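Long-range contact in RNA-directed RNA polymerase (Infectious pancreatic necrosis virus, PDB 3ZED), which probably copies the viral RNA genome as an RNA-dependent RNA polymerase, acting both free and covalently linked to the genomic RNA: residues K256-A267 and A324-L332. Residues are numbered along the deposited sequence; the frame is centred on the assembly and turned at random.
Sequences KGDTTAEALVLA and APYPTHLLL
Lys256 lays its aliphatic chain across one face of the Tyr326 ring, while Ala263 presses on the opposite face. Followed outward, the lysine begins with CB, 3.7 Å from Tyr326 CE2. The next carbon, CG, stands over the ring centre, 3.8 Å from the centroid and 13° off the normal, a CH-pi contact. CD passes above Tyr326 CD1 and CE1, and CE ends over the Tyr326 CD1-CG side of the ring. A bend at the last torsion turns NZ off the line of the chain. The ammonium donates to the carbonyl O of Ser246 and to a water 3.0 Å from NZ, which donates to Ala324 O. Lysine suits the place because its methylenes cover an aromatic face while its buried charge still finds oxygens.

The contact joins the starts of two helices, 260-278 and 326-340, within the palm-family region of the polymerase, their segments crossing at -66° with axes 8.6 Å apart. On the other face of the tyrosine, Ala263 CB sits 3.5 Å from the ring centroid, offset toward the rim; a methyl this small lets the helix backbone come close to the ring. Tyr326 CG lies anti to the backbone N (chi1 -169°), which carries the ring from the first turn of its helix into this slot. Thr259 OG1 meets the ring edge in its plane, 3.5 Å from Tyr326 CD2, and is hydrogen-bonded to Thr255 O. Pro327 offers its ring at the start of the second helix, where a proline's missing N-H costs no helical bond. Its CG packs 3.6 Å from Leu266 CB, and Leu266 also touches Tyr251, a predicted GTP-binding residue. Ala267 CB nestles among Pro327, Leu330 and Leu331, and the branched Leu331 continues to Trp440 and Phe443 of helix 438-452.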
loop_
_atom_site.group_PDB
_atom_site.type_symbol
_atom_site.label_atom_id
_atom_site.label_comp_id
_atom_site.label_asym_id
_atom_site.label_seq_id
_atom_site.Cartn_x
_atom_site.Cartn_y
_atom_site.Cartn_z
ATOM N N LYS B 256 -15.870 0.482 -9.656
ATOM C CA LYS B 256 -16.479 0.401 -8.326
ATOM C C LYS B 256 -17.736 1.285 -8.270
ATOM O O LYS B 256 -18.727 0.890 -7.655
ATOM C CB LYS B 256 -15.467 0.773 -7.234
ATOM C CG LYS B 256 -14.511 -0.376 -6.908
ATOM C CD LYS B 256 -13.631 -0.065 -5.702
ATOM C CE LYS B 256 -12.822 -1.245 -5.228
ATOM N NZ LYS B 256 -11.779 -1.666 -6.198
ATOM N N GLY B 257 -17.707 2.429 -8.966
ATOM C CA GLY B 257 -18.852 3.330 -9.091
ATOM C C GLY B 257 -20.027 2.670 -9.798
ATOM O O GLY B 257 -21.184 2.882 -9.426
ATOM N N ASP B 258 -19.724 1.821 -10.801
ATOM C CA ASP B 258 -20.699 1.059 -11.586
ATOM C C ASP B 258 -21.383 -0.043 -10.777
ATOM O O ASP B 258 -22.503 -0.454 -11.130
ATOM C CB ASP B 258 -19.996 0.378 -12.793
ATOM C CG ASP B 258 -19.437 1.273 -13.895
ATOM O OD1 ASP B 258 -19.903 2.429 -14.022
ATOM O OD2 ASP B 258 -18.548 0.803 -14.648
ATOM N N THR B 259 -20.689 -0.575 -9.741
ATOM C CA THR B 259 -21.134 -1.754 -8.978
ATOM C C THR B 259 -21.342 -1.542 -7.452
ATOM O O THR B 259 -21.304 -2.529 -6.701
ATOM C CB THR B 259 -20.103 -2.866 -9.188
ATOM O OG1 THR B 259 -18.823 -2.368 -8.786
ATOM C CG2 THR B 259 -20.044 -3.350 -10.636
ATOM N N THR B 260 -21.599 -0.282 -6.999
ATOM C CA THR B 260 -21.813 0.039 -5.576
ATOM C C THR B 260 -22.873 -0.877 -4.928
ATOM O O THR B 260 -22.573 -1.495 -3.904
ATOM C CB THR B 260 -22.183 1.510 -5.404
ATOM O OG1 THR B 260 -21.155 2.295 -6.010
ATOM C CG2 THR B 260 -22.351 1.905 -3.939
ATOM N N ALA B 261 -24.089 -0.962 -5.518
ATOM C CA ALA B 261 -25.190 -1.776 -4.995
ATOM C C ALA B 261 -24.802 -3.263 -4.947
ATOM O O ALA B 261 -24.987 -3.910 -3.912
ATOM C CB ALA B 261 -26.445 -1.579 -5.831
ATOM N N GLU B 262 -24.216 -3.769 -6.055
ATOM C CA GLU B 262 -23.740 -5.134 -6.243
ATOM C C GLU B 262 -22.770 -5.522 -5.124
ATOM O O GLU B 262 -22.965 -6.553 -4.476
ATOM C CB GLU B 262 -23.066 -5.259 -7.619
ATOM C CG GLU B 262 -24.028 -5.444 -8.790
ATOM C CD GLU B 262 -24.643 -4.232 -9.470
ATOM O OE1 GLU B 262 -24.143 -3.102 -9.276
ATOM O OE2 GLU B 262 -25.621 -4.421 -10.229
ATOM N N ALA B 263 -21.783 -4.647 -4.846
ATOM C CA ALA B 263 -20.765 -4.830 -3.803
ATOM C C ALA B 263 -21.402 -4.976 -2.425
ATOM O O ALA B 263 -21.074 -5.915 -1.718
ATOM C CB ALA B 263 -19.805 -3.666 -3.808
ATOM N N LEU B 264 -22.341 -4.081 -2.068
ATOM C CA LEU B 264 -23.067 -4.106 -0.798
ATOM C C LEU B 264 -23.844 -5.400 -0.660
ATOM O O LEU B 264 -23.712 -6.058 0.364
ATOM C CB LEU B 264 -24.018 -2.894 -0.660
ATOM C CG LEU B 264 -23.370 -1.513 -0.571
ATOM C CD1 LEU B 264 -24.415 -0.418 -0.687
ATOM C CD2 LEU B 264 -22.557 -1.356 0.705
ATOM N N VAL B 265 -24.592 -5.806 -1.710
ATOM C CA VAL B 265 -25.371 -7.042 -1.722
ATOM C C VAL B 265 -24.428 -8.240 -1.480
ATOM O O VAL B 265 -24.701 -9.047 -0.590
ATOM C CB VAL B 265 -26.222 -7.203 -3.028
ATOM C CG1 VAL B 265 -26.815 -8.608 -3.152
ATOM C CG2 VAL B 265 -27.330 -6.159 -3.105
ATOM N N LEU B 266 -23.318 -8.330 -2.235
ATOM C CA LEU B 266 -22.371 -9.442 -2.129
ATOM C C LEU B 266 -21.623 -9.455 -0.793
ATOM O O LEU B 266 -21.527 -10.527 -0.186
ATOM C CB LEU B 266 -21.375 -9.430 -3.300
ATOM C CG LEU B 266 -21.930 -9.788 -4.689
ATOM C CD1 LEU B 266 -20.826 -9.786 -5.714
ATOM C CD2 LEU B 266 -22.668 -11.169 -4.691
ATOM N N ALA B 267 -21.107 -8.281 -0.332
ATOM C CA ALA B 267 -20.393 -8.166 0.949
ATOM C C ALA B 267 -21.335 -8.482 2.112
ATOM O O ALA B 267 -20.937 -9.235 2.996
ATOM C CB ALA B 267 -19.775 -6.788 1.117
ATOM N N ALA B 324 -8.302 -6.940 -6.086
ATOM C CA ALA B 324 -9.269 -7.564 -5.186
ATOM C C ALA B 324 -10.693 -7.250 -5.563
ATOM O O ALA B 324 -11.011 -6.085 -5.843
ATOM C CB ALA B 324 -9.034 -7.092 -3.746
ATOM N N PRO B 325 -11.573 -8.280 -5.522
ATOM C CA PRO B 325 -13.007 -8.030 -5.733
ATOM C C PRO B 325 -13.511 -6.952 -4.772
ATOM O O PRO B 325 -13.126 -6.940 -3.603
ATOM C CB PRO B 325 -13.633 -9.389 -5.414
ATOM C CG PRO B 325 -12.553 -10.367 -5.708
ATOM C CD PRO B 325 -11.329 -9.704 -5.202
ATOM N N TYR B 326 -14.341 -6.032 -5.277
ATOM C CA TYR B 326 -14.923 -4.930 -4.511
ATOM C C TYR B 326 -15.492 -5.406 -3.136
ATOM O O TYR B 326 -15.113 -4.791 -2.138
ATOM C CB TYR B 326 -15.998 -4.196 -5.353
ATOM C CG TYR B 326 -16.523 -2.877 -4.814
ATOM C CD1 TYR B 326 -16.020 -2.325 -3.635
ATOM C CD2 TYR B 326 -17.456 -2.133 -5.531
ATOM C CE1 TYR B 326 -16.482 -1.101 -3.156
ATOM C CE2 TYR B 326 -17.924 -0.907 -5.061
ATOM C CZ TYR B 326 -17.441 -0.400 -3.868
ATOM O OH TYR B 326 -17.944 0.781 -3.381
ATOM N N PRO B 327 -16.317 -6.480 -3.020
ATOM C CA PRO B 327 -16.842 -6.864 -1.686
ATOM C C PRO B 327 -15.745 -7.247 -0.684
ATOM O O PRO B 327 -15.838 -6.848 0.474
ATOM C CB PRO B 327 -17.758 -8.057 -1.996
ATOM C CG PRO B 327 -18.117 -7.898 -3.423
ATOM C CD PRO B 327 -16.887 -7.352 -4.070
ATOM N N THR B 328 -14.691 -7.975 -1.138
ATOM C CA THR B 328 -13.555 -8.397 -0.291
ATOM C C THR B 328 -12.800 -7.161 0.226
ATOM O O THR B 328 -12.532 -7.087 1.429
ATOM C CB THR B 328 -12.641 -9.361 -1.057
ATOM O OG1 THR B 328 -13.426 -10.486 -1.414
ATOM C CG2 THR B 328 -11.452 -9.835 -0.238
ATOM N N HIS B 329 -12.493 -6.197 -0.675
ATOM C CA HIS B 329 -11.803 -4.942 -0.350
ATOM C C HIS B 329 -12.590 -4.146 0.711
ATOM O O HIS B 329 -11.988 -3.635 1.651
ATOM C CB HIS B 329 -11.589 -4.089 -1.613
ATOM C CG HIS B 329 -10.932 -2.783 -1.314
ATOM N ND1 HIS B 329 -9.588 -2.718 -0.968
ATOM C CD2 HIS B 329 -11.460 -1.538 -1.253
ATOM C CE1 HIS B 329 -9.341 -1.443 -0.725
ATOM N NE2 HIS B 329 -10.428 -0.693 -0.897
ATOM N N LEU B 330 -13.925 -4.079 0.570
ATOM C CA LEU B 330 -14.828 -3.359 1.466
ATOM C C LEU B 330 -14.800 -3.965 2.888
ATOM O O LEU B 330 -14.635 -3.233 3.860
ATOM C CB LEU B 330 -16.250 -3.401 0.862
ATOM C CG LEU B 330 -17.341 -2.464 1.417
ATOM C CD1 LEU B 330 -16.910 -0.969 1.365
ATOM C CD2 LEU B 330 -18.646 -2.676 0.663
ATOM N N LEU B 331 -14.902 -5.304 2.997
ATOM C CA LEU B 331 -14.885 -6.029 4.282
ATOM C C LEU B 331 -13.525 -5.901 5.001
ATOM O O LEU B 331 -13.500 -5.667 6.207
ATOM C CB LEU B 331 -15.243 -7.510 4.079
ATOM C CG LEU B 331 -16.671 -7.824 3.614
ATOM C CD1 LEU B 331 -16.777 -9.280 3.135
ATOM C CD2 LEU B 331 -17.702 -7.541 4.707
ATOM N N LEU B 332 -12.411 -6.005 4.259
ATOM C CA LEU B 332 -11.065 -5.856 4.811
ATOM C C LEU B 332 -10.826 -4.423 5.317
ATOM O O LEU B 332 -10.288 -4.235 6.410
ATOM C CB LEU B 332 -9.977 -6.205 3.751
ATOM C CG LEU B 332 -9.797 -7.663 3.339
ATOM C CD1 LEU B 332 -8.743 -7.786 2.289
ATOM C CD2 LEU B 332 -9.431 -8.541 4.519
HETATM O O HOH W 1 -10.134 -3.737 -4.833
#